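Long-range contacts in mannuronan C5-epimerase (Pseudomonas syringae pv. tomato, PDB 4NK6), which catalyses the epimerisation of beta-D-mannuronate to alpha-L-guluronate in the alginate polymer and takes part in a periplasmic complex that shields new alginate from degradation by AlgL: residues H274-G279 against I298-D303; Y251-F256 against H278-A283; G319-R324 against G343-E348. All blocks are in the same frame, centred on the assembly; numbering follows the deposited sequence.

Interaction 1: H274-G279 against I298-D303; sequences HDRSHG and ISREVD
Asp275 OD1 receives Arg300 NH1 at 3.0 Å, a salt bridge that reaches the carboxylate on its syn side and lies near the guanidinium plane. The same oxygen accepts a bond from His274 ND1, 2.9 Å away. That second bond is almost straight at the hydrogen (176°) and stays in the imidazole plane, yet it meets the carboxylate from well above its own plane, so two donors hold OD1 from different directions. Arg300 has a further anchor, since its NH2 forms a salt bridge with Asp407. Ser299 lays CB over one face of the His274 ring, 3.8 Å from the centroid, as a CH-pi contact. Backbone bonds run alongside: Asp275 N to Ser299 O (2.9 Å), Arg276 N to Arg300 O (2.8 Å), Asp303 N to Ser277 O (3.2 Å), and a weak one from Gly279 N to Asp303 O. Ser277 OG turns back to His274 O at 2.8 Å, and the Arg276 guanidinium pairs with Glu252. The chemistry implies that Arg300 acts as a second-shell residue: it probably steadies Asp275, whose bond to ND1 is well placed to fix the rotation of the imidazole of His274, the probable proton acceptor of the epimerase.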
loop_
_atom_site.group_PDB
_atom_site.type_symbol
_atom_site.label_atom_id
_atom_site.label_comp_id
_atom_site.label_asym_id
_atom_site.label_seq_id
_atom_site.Cartn_x
_atom_site.Cartn_y
_atom_site.Cartn_z
ATOM N N HIS A 274 0.179 -6.699 2.264
ATOM C CA HIS A 274 0.392 -7.594 3.396
ATOM C C HIS A 274 -0.491 -8.830 3.343
ATOM O O HIS A 274 -1.519 -8.858 2.655
ATOM C CB HIS A 274 0.064 -6.855 4.710
ATOM C CG HIS A 274 1.225 -6.720 5.651
ATOM N ND1 HIS A 274 1.502 -7.650 6.631
ATOM C CD2 HIS A 274 2.166 -5.753 5.773
ATOM C CE1 HIS A 274 2.570 -7.270 7.310
ATOM N NE2 HIS A 274 2.991 -6.121 6.812
ATOM N N ASP A 275 -0.078 -9.838 4.103
ATOM C CA ASP A 275 -0.962 -10.909 4.565
ATOM C C ASP A 275 -1.763 -11.629 3.488
ATOM O O ASP A 275 -2.979 -11.445 3.379
ATOM C CB ASP A 275 -1.915 -10.377 5.641
ATOM C CG ASP A 275 -1.211 -10.094 6.968
ATOM O OD1 ASP A 275 0.035 -10.118 7.027
ATOM O OD2 ASP A 275 -1.910 -9.835 7.956
ATOM N N ARG A 276 -1.077 -12.461 2.714
ATOM C CA ARG A 276 -1.723 -13.358 1.764
ATOM C C ARG A 276 -2.475 -12.615 0.653
ATOM O O ARG A 276 -3.439 -13.120 0.104
ATOM C CB ARG A 276 -2.628 -14.363 2.502
ATOM C CG ARG A 276 -1.878 -15.185 3.573
ATOM C CD ARG A 276 -2.821 -15.912 4.557
ATOM N NE ARG A 276 -3.630 -14.970 5.337
ATOM C CZ ARG A 276 -3.174 -14.254 6.367
ATOM N NH1 ARG A 276 -3.981 -13.426 7.019
ATOM N NH2 ARG A 276 -1.912 -14.369 6.758
ATOM N N SER A 277 -2.033 -11.408 0.331
ATOM C CA SER A 277 -2.509 -10.748 -0.874
ATOM C C SER A 277 -1.765 -11.393 -2.048
ATOM O O SER A 277 -0.698 -11.981 -1.859
ATOM C CB SER A 277 -2.241 -9.240 -0.799
ATOM O OG SER A 277 -2.940 -8.640 0.293
ATOM N N HIS A 278 -2.317 -11.305 -3.255
ATOM C CA HIS A 278 -1.728 -12.007 -4.388
ATOM C C HIS A 278 -2.176 -11.434 -5.735
ATOM O O HIS A 278 -3.274 -10.891 -5.854
ATOM C CB HIS A 278 -2.108 -13.485 -4.310
ATOM C CG HIS A 278 -3.586 -13.709 -4.248
ATOM N ND1 HIS A 278 -4.356 -13.895 -5.377
ATOM C CD2 HIS A 278 -4.443 -13.735 -3.199
ATOM C CE1 HIS A 278 -5.622 -14.048 -5.024
ATOM N NE2 HIS A 278 -5.701 -13.955 -3.708
ATOM N N GLY A 279 -1.328 -11.579 -6.752
ATOM C CA GLY A 279 -1.657 -11.121 -8.092
ATOM C C GLY A 279 -1.555 -9.612 -8.186
ATOM O O GLY A 279 -2.097 -9.001 -9.092
ATOM N N ILE A 298 6.439 -5.867 0.513
ATOM C CA ILE A 298 5.359 -6.836 0.601
ATOM C C ILE A 298 5.731 -7.831 1.696
ATOM O O ILE A 298 6.880 -8.269 1.782
ATOM C CB ILE A 298 5.080 -7.531 -0.742
ATOM C CG1 ILE A 298 6.251 -8.429 -1.164
ATOM C CG2 ILE A 298 4.799 -6.485 -1.833
ATOM C CD1 ILE A 298 6.029 -9.101 -2.520
ATOM N N SER A 299 4.771 -8.154 2.560
ATOM C CA SER A 299 5.087 -8.930 3.748
ATOM C C SER A 299 4.005 -9.930 4.110
ATOM O O SER A 299 2.811 -9.609 4.119
ATOM C CB SER A 299 5.357 -7.999 4.936
ATOM O OG SER A 299 5.619 -8.746 6.106
ATOM N N ARG A 300 4.455 -11.142 4.410
ATOM C CA ARG A 300 3.620 -12.247 4.883
ATOM C C ARG A 300 2.781 -12.891 3.797
ATOM O O ARG A 300 1.576 -12.636 3.675
ATOM C CB ARG A 300 2.776 -11.898 6.123
ATOM C CG ARG A 300 2.162 -13.154 6.766
ATOM C CD ARG A 300 1.477 -12.888 8.103
ATOM N NE ARG A 300 2.430 -12.595 9.168
ATOM C CZ ARG A 300 2.542 -11.414 9.772
ATOM N NH1 ARG A 300 1.745 -10.407 9.429
ATOM N NH2 ARG A 300 3.441 -11.248 10.739
ATOM N N GLU A 301 3.443 -13.747 3.030
ATOM C CA GLU A 301 2.831 -14.478 1.926
ATOM C C GLU A 301 2.131 -13.586 0.923
ATOM O O GLU A 301 1.032 -13.888 0.467
ATOM C CB GLU A 301 1.877 -15.557 2.443
ATOM C CG GLU A 301 2.520 -16.467 3.475
ATOM C CD GLU A 301 1.704 -17.714 3.698
ATOM O OE1 GLU A 301 0.871 -17.717 4.624
ATOM O OE2 GLU A 301 1.882 -18.677 2.926
ATOM N N VAL A 302 2.761 -12.478 0.569
ATOM C CA VAL A 302 2.307 -11.775 -0.610
ATOM C C VAL A 302 2.955 -12.499 -1.781
ATOM O O VAL A 302 4.178 -12.467 -1.947
ATOM C CB VAL A 302 2.645 -10.289 -0.568
ATOM C CG1 VAL A 302 2.094 -9.603 -1.812
ATOM C CG2 VAL A 302 2.036 -9.671 0.683
ATOM N N ASP A 303 2.128 -13.190 -2.563
ATOM C CA ASP A 303 2.617 -14.147 -3.551
ATOM C C ASP A 303 2.175 -13.813 -4.970
ATOM O O ASP A 303 1.187 -13.106 -5.168
ATOM C CB ASP A 303 2.146 -15.571 -3.205
ATOM C CG ASP A 303 2.703 -16.075 -1.883
ATOM O OD1 ASP A 303 3.592 -15.406 -1.316
ATOM O OD2 ASP A 303 2.263 -17.151 -1.414
#

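Interaction 2: Y251-F256 against H278-A283; sequences YETRDF and HGLIIA
Arg254 lies against the flat side of His278: its CA sits over one face of the imidazole, toward the rim, and its CB approaches CE1 to 3.6 Å. The histidine presents this face because its CG stands between the backbone N and the carbonyl carbon (chi1 56°), which lifts the ring alongside the neighbouring turn. NE2 then bonds to Glu231. Beyond CB the arginine leads away as an extended chain, and its NH1 meets Asp255 OD2 at 2.8 Å, using the anti lone pair of that oxygen and lying in the guanidinium plane. The other carboxylate oxygen, OD1, faces Gly279, whose backbone has a positive phi and which has no side chain to compete with it. A water links the two, 2.6 Å from Asp255 OD1 and 2.6 Å from Gly279 O, donating to both.

The apolar half of the contact is turned the other way. Leu280 directs CD2 at Phe256, 3.8 Å from its CB, while the phenyl ring swings off to meet the Phe248 ring. Three backbone bonds hold the pieces in place: His278 N to Thr253 O (3.0 Å), Asp255 N to His278 O (2.9 Å) and Ile281 N to Phe256 O (2.9 Å). Residues 251-256 run from the end of strand 246-251 into the loop before strand 262-264, and residues 278-283 leave the next turn to enter strand 281-288. Phe256 packs on strands 215-217 and 233-236, whereas Leu280 rests on Pro273 of strand 269-274.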
loop_
_atom_site.group_PDB
_atom_site.type_symbol
_atom_site.label_atom_id
_atom_site.label_comp_id
_atom_site.label_asym_id
_atom_site.label_seq_id
_atom_site.Cartn_x
_atom_site.Cartn_y
_atom_site.Cartn_z
ATOM N N TYR A 251 -4.622 -6.278 2.872
ATOM C CA TYR A 251 -4.692 -7.512 3.643
ATOM C C TYR A 251 -5.620 -8.461 2.904
ATOM O O TYR A 251 -6.766 -8.099 2.615
ATOM C CB TYR A 251 -5.265 -7.207 5.038
ATOM C CG TYR A 251 -5.688 -8.418 5.862
ATOM C CD1 TYR A 251 -6.983 -8.926 5.778
ATOM C CD2 TYR A 251 -4.806 -9.026 6.748
ATOM C CE1 TYR A 251 -7.382 -10.022 6.535
ATOM C CE2 TYR A 251 -5.190 -10.129 7.513
ATOM C CZ TYR A 251 -6.482 -10.617 7.401
ATOM O OH TYR A 251 -6.875 -11.703 8.150
ATOM N N GLU A 252 -5.128 -9.662 2.607
ATOM C CA GLU A 252 -5.880 -10.662 1.856
ATOM C C GLU A 252 -6.624 -10.055 0.658
ATOM O O GLU A 252 -7.834 -10.228 0.499
ATOM C CB GLU A 252 -6.819 -11.430 2.790
ATOM C CG GLU A 252 -6.068 -12.349 3.745
ATOM C CD GLU A 252 -6.986 -13.211 4.585
ATOM O OE1 GLU A 252 -8.200 -13.245 4.293
ATOM O OE2 GLU A 252 -6.494 -13.852 5.542
ATOM N N THR A 253 -5.873 -9.331 -0.168
ATOM C CA THR A 253 -6.414 -8.579 -1.294
ATOM C C THR A 253 -5.963 -9.234 -2.589
ATOM O O THR A 253 -4.864 -9.787 -2.654
ATOM C CB THR A 253 -5.933 -7.113 -1.215
ATOM O OG1 THR A 253 -6.572 -6.473 -0.106
ATOM C CG2 THR A 253 -6.246 -6.332 -2.488
ATOM N N ARG A 254 -6.809 -9.205 -3.617
ATOM C CA ARG A 254 -6.457 -9.854 -4.874
ATOM C C ARG A 254 -6.354 -8.882 -6.044
ATOM O O ARG A 254 -7.153 -7.952 -6.169
ATOM C CB ARG A 254 -7.461 -10.958 -5.214
ATOM C CG ARG A 254 -8.847 -10.436 -5.555
ATOM C CD ARG A 254 -9.740 -11.519 -6.136
ATOM N NE ARG A 254 -11.024 -10.969 -6.566
ATOM C CZ ARG A 254 -11.266 -10.486 -7.784
ATOM N NH1 ARG A 254 -10.313 -10.484 -8.713
ATOM N NH2 ARG A 254 -12.468 -10.007 -8.075
ATOM N N ASP A 255 -5.351 -9.100 -6.890
ATOM C CA ASP A 255 -5.295 -8.475 -8.215
ATOM C C ASP A 255 -5.317 -6.948 -8.190
ATOM O O ASP A 255 -5.792 -6.309 -9.126
ATOM C CB ASP A 255 -6.447 -8.995 -9.070
ATOM C CG ASP A 255 -6.472 -10.511 -9.138
ATOM O OD1 ASP A 255 -5.394 -11.116 -9.325
ATOM O OD2 ASP A 255 -7.561 -11.098 -8.988
ATOM N N PHE A 256 -4.800 -6.364 -7.121
ATOM C CA PHE A 256 -4.862 -4.918 -6.980
ATOM C C PHE A 256 -3.797 -4.238 -7.831
ATOM O O PHE A 256 -2.657 -4.694 -7.900
ATOM C CB PHE A 256 -4.743 -4.487 -5.512
ATOM C CG PHE A 256 -5.464 -3.201 -5.220
ATOM C CD1 PHE A 256 -4.869 -1.979 -5.501
ATOM C CD2 PHE A 256 -6.757 -3.216 -4.719
ATOM C CE1 PHE A 256 -5.548 -0.781 -5.263
ATOM C CE2 PHE A 256 -7.438 -2.024 -4.466
ATOM C CZ PHE A 256 -6.831 -0.808 -4.740
ATOM N N HIS A 278 -2.317 -11.305 -3.255
ATOM C CA HIS A 278 -1.728 -12.007 -4.388
ATOM C C HIS A 278 -2.176 -11.434 -5.735
ATOM O O HIS A 278 -3.274 -10.891 -5.854
ATOM C CB HIS A 278 -2.108 -13.485 -4.310
ATOM C CG HIS A 278 -3.586 -13.709 -4.248
ATOM N ND1 HIS A 278 -4.356 -13.895 -5.377
ATOM C CD2 HIS A 278 -4.443 -13.735 -3.199
ATOM C CE1 HIS A 278 -5.622 -14.048 -5.024
ATOM N NE2 HIS A 278 -5.701 -13.955 -3.708
ATOM N N GLY A 279 -1.328 -11.579 -6.752
ATOM C CA GLY A 279 -1.657 -11.121 -8.092
ATOM C C GLY A 279 -1.555 -9.612 -8.186
ATOM O O GLY A 279 -2.097 -9.001 -9.092
ATOM N N LEU A 280 -0.857 -8.999 -7.241
ATOM C CA LEU A 280 -0.775 -7.548 -7.227
ATOM C C LEU A 280 0.130 -7.051 -8.352
ATOM O O LEU A 280 1.107 -7.708 -8.716
ATOM C CB LEU A 280 -0.271 -7.049 -5.874
ATOM C CG LEU A 280 -0.954 -7.617 -4.626
ATOM C CD1 LEU A 280 -0.373 -6.952 -3.406
ATOM C CD2 LEU A 280 -2.469 -7.425 -4.657
ATOM N N ILE A 281 -0.218 -5.890 -8.896
ATOM C CA ILE A 281 0.549 -5.247 -9.951
ATOM C C ILE A 281 0.993 -3.878 -9.453
ATOM O O ILE A 281 0.201 -2.936 -9.361
ATOM C CB ILE A 281 -0.275 -5.111 -11.254
ATOM C CG1 ILE A 281 -0.589 -6.493 -11.834
ATOM C CG2 ILE A 281 0.470 -4.260 -12.290
ATOM C CD1 ILE A 281 -1.623 -6.483 -12.984
ATOM N N ILE A 282 2.264 -3.783 -9.095
ATOM C CA ILE A 282 2.815 -2.549 -8.572
ATOM C C ILE A 282 3.837 -2.038 -9.571
ATOM O O ILE A 282 4.952 -2.557 -9.632
ATOM C CB ILE A 282 3.468 -2.808 -7.209
ATOM C CG1 ILE A 282 2.416 -3.353 -6.232
ATOM C CG2 ILE A 282 4.085 -1.529 -6.657
ATOM C CD1 ILE A 282 3.000 -3.965 -4.974
ATOM N N ALA A 283 3.460 -1.027 -10.356
ATOM C CA ALA A 283 4.265 -0.631 -11.515
ATOM C C ALA A 283 4.334 0.878 -11.787
ATOM O O ALA A 283 3.361 1.606 -11.580
ATOM C CB ALA A 283 3.762 -1.351 -12.758
HETATM O O HOH W 1 -3.489 -10.227 -10.892
#

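Interaction 3: G319-R324 against G343-E348; sequences GVVLDR and GITLYE
Leu322 and Leu346 lie side by side and point the same way, with Leu346 CD2 filling the dip beside Leu322 CB at 3.9 Å. Two residues earlier, on the same face, Val320 and Ile344 repeat the pairing more loosely, Val320 CB being 4.4 Å from Ile344 CG1. Val320 and Ile344 both pack on Ile336 of strand 330-337, and Leu322 on Val331.

On the other face the bulk is Tyr347. Its ring is placed by a chi1 of -76° that sets CG anti to the carbonyl carbon. Val321 CG1 comes obliquely to 3.8 Å from Tyr347 CD2, while Thr345 CG2 of its own strand lies 3.6 Å above one face of the ring, toward its rim. Asp323 OD1 approaches Tyr347 CB to 3.4 Å, its carboxylate turned nearly square to the ring (84° between planes). The other oxygen, OD2, takes Arg324 NH1 at 2.9 Å through its syn lone pair, and it also accepts from Ser299 OG. Arg324 is held a second time, by Asp407 at NE. Where the strands end, a water lies within bonding distance of both acidic side chains, 2.6 Å from Asp323 OD1 and 2.7 Å from Glu348 OE1, though it has more acceptors near it than protons. Glu348 has its own salt bridge to Arg370.

The strands run parallel, 6° apart in direction. Residues pair one to one, with good backbone bonds as far as Tyr347 N to Leu322 O and a weak one from Arg324 N to Tyr347 O. Stacking of like on like at successive turns, leucine over leucine and an aliphatic over another, is a familiar feature of the right-handed parallel beta-helix, a fold common among proteins that bind long polysaccharides.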
loop_
_atom_site.group_PDB
_atom_site.type_symbol
_atom_site.label_atom_id
_atom_site.label_comp_id
_atom_site.label_asym_id
_atom_site.label_seq_id
_atom_site.Cartn_x
_atom_site.Cartn_y
_atom_site.Cartn_z
ATOM N N GLY A 319 14.818 0.257 -0.471
ATOM C CA GLY A 319 13.978 0.629 -1.585
ATOM C C GLY A 319 12.813 -0.323 -1.748
ATOM O O GLY A 319 11.664 0.103 -1.859
ATOM N N VAL A 320 13.115 -1.617 -1.762
ATOM C CA VAL A 320 12.116 -2.658 -1.996
ATOM C C VAL A 320 12.397 -3.877 -1.108
ATOM O O VAL A 320 13.520 -4.381 -1.081
ATOM C CB VAL A 320 12.115 -3.127 -3.473
ATOM C CG1 VAL A 320 11.178 -4.308 -3.654
ATOM C CG2 VAL A 320 11.702 -1.976 -4.412
ATOM N N VAL A 321 11.381 -4.344 -0.386
ATOM C CA VAL A 321 11.534 -5.485 0.513
ATOM C C VAL A 321 10.509 -6.578 0.215
ATOM O O VAL A 321 9.343 -6.276 -0.014
ATOM C CB VAL A 321 11.400 -5.043 2.004
ATOM C CG1 VAL A 321 11.438 -6.239 2.942
ATOM C CG2 VAL A 321 12.498 -4.062 2.363
ATOM N N LEU A 322 10.960 -7.837 0.187
ATOM C CA LEU A 322 10.068 -9.007 0.171
ATOM C C LEU A 322 10.262 -9.734 1.500
ATOM O O LEU A 322 11.365 -10.190 1.798
ATOM C CB LEU A 322 10.413 -9.956 -0.981
ATOM C CG LEU A 322 9.938 -9.623 -2.404
ATOM C CD1 LEU A 322 10.340 -8.235 -2.840
ATOM C CD2 LEU A 322 10.455 -10.659 -3.400
ATOM N N ASP A 323 9.197 -9.838 2.294
ATOM C CA ASP A 323 9.323 -10.261 3.690
ATOM C C ASP A 323 8.381 -11.415 4.040
ATOM O O ASP A 323 7.285 -11.531 3.472
ATOM C CB ASP A 323 9.037 -9.062 4.605
ATOM C CG ASP A 323 9.130 -9.402 6.093
ATOM O OD1 ASP A 323 10.156 -9.959 6.524
ATOM O OD2 ASP A 323 8.172 -9.107 6.833
ATOM N N ARG A 324 8.812 -12.259 4.973
ATOM C CA ARG A 324 7.941 -13.272 5.585
ATOM C C ARG A 324 7.243 -14.196 4.585
ATOM O O ARG A 324 6.013 -14.180 4.453
ATOM C CB ARG A 324 6.915 -12.609 6.517
ATOM C CG ARG A 324 7.509 -12.142 7.851
ATOM C CD ARG A 324 6.516 -11.364 8.720
ATOM N NE ARG A 324 6.984 -11.245 10.105
ATOM C CZ ARG A 324 7.912 -10.379 10.513
ATOM N NH1 ARG A 324 8.479 -9.549 9.644
ATOM N NH2 ARG A 324 8.275 -10.341 11.792
ATOM N N GLY A 343 19.241 -1.537 -1.363
ATOM C CA GLY A 343 18.356 -1.348 -2.506
ATOM C C GLY A 343 17.158 -2.281 -2.396
ATOM O O GLY A 343 16.022 -1.840 -2.222
ATOM N N ILE A 344 17.428 -3.580 -2.502
ATOM C CA ILE A 344 16.427 -4.625 -2.324
ATOM C C ILE A 344 16.849 -5.556 -1.181
ATOM O O ILE A 344 18.000 -5.994 -1.128
ATOM C CB ILE A 344 16.311 -5.505 -3.582
ATOM C CG1 ILE A 344 16.021 -4.651 -4.821
ATOM C CG2 ILE A 344 15.243 -6.587 -3.388
ATOM C CD1 ILE A 344 16.030 -5.442 -6.145
ATOM N N THR A 345 15.927 -5.856 -0.270
ATOM C CA THR A 345 16.198 -6.837 0.778
ATOM C C THR A 345 15.178 -7.971 0.718
ATOM O O THR A 345 13.979 -7.718 0.698
ATOM C CB THR A 345 16.131 -6.207 2.182
ATOM O OG1 THR A 345 16.808 -4.945 2.189
ATOM C CG2 THR A 345 16.766 -7.145 3.229
ATOM N N LEU A 346 15.657 -9.214 0.682
ATOM C CA LEU A 346 14.778 -10.369 0.808
ATOM C C LEU A 346 14.952 -10.993 2.186
ATOM O O LEU A 346 16.050 -11.397 2.566
ATOM C CB LEU A 346 15.058 -11.423 -0.266
ATOM C CG LEU A 346 15.013 -11.044 -1.756
ATOM C CD1 LEU A 346 14.566 -12.230 -2.563
ATOM C CD2 LEU A 346 14.147 -9.848 -2.063
ATOM N N TYR A 347 13.857 -11.051 2.929
ATOM C CA TYR A 347 13.848 -11.615 4.261
ATOM C C TYR A 347 12.982 -12.875 4.253
ATOM O O TYR A 347 11.752 -12.777 4.131
ATOM C CB TYR A 347 13.189 -10.635 5.223
ATOM C CG TYR A 347 13.987 -9.425 5.663
ATOM C CD1 TYR A 347 15.258 -9.549 6.213
ATOM C CD2 TYR A 347 13.432 -8.153 5.582
ATOM C CE1 TYR A 347 15.958 -8.429 6.658
ATOM C CE2 TYR A 347 14.121 -7.039 6.011
ATOM C CZ TYR A 347 15.377 -7.180 6.551
ATOM O OH TYR A 347 16.045 -6.052 6.982
ATOM N N GLU A 348 13.613 -14.040 4.389
ATOM C CA GLU A 348 12.893 -15.306 4.524
ATOM C C GLU A 348 11.814 -15.464 3.451
ATOM O O GLU A 348 10.685 -15.865 3.743
ATOM C CB GLU A 348 12.264 -15.412 5.920
ATOM C CG GLU A 348 13.278 -15.502 7.071
ATOM C CD GLU A 348 14.027 -14.191 7.326
ATOM O OE1 GLU A 348 13.376 -13.138 7.488
ATOM O OE2 GLU A 348 15.272 -14.214 7.372
HETATM O O HOH W 2 10.828 -12.305 7.400
#

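Overall arrangement
From the N terminus, interaction 2 opens first: residues 251-256 are joined to 278-283 after one turn of the beta-helix. Interaction 1 begins at 274, before that loop has closed, so the two overlap along the chain, sharing His278 and Gly279; it closes at 298-303, one turn later. They also touch directly, backbone to backbone, where Asp275 O meets Glu252 N. Interaction 3 follows in series, tying strand 320-323 to strand 344-347. It reaches interaction 1 where strands 296-299 and 320-323 are neighbours, but stays about 8 Å from interaction 2 at the nearest atoms. Together the three join successive coils, two at the turns and one along the strands.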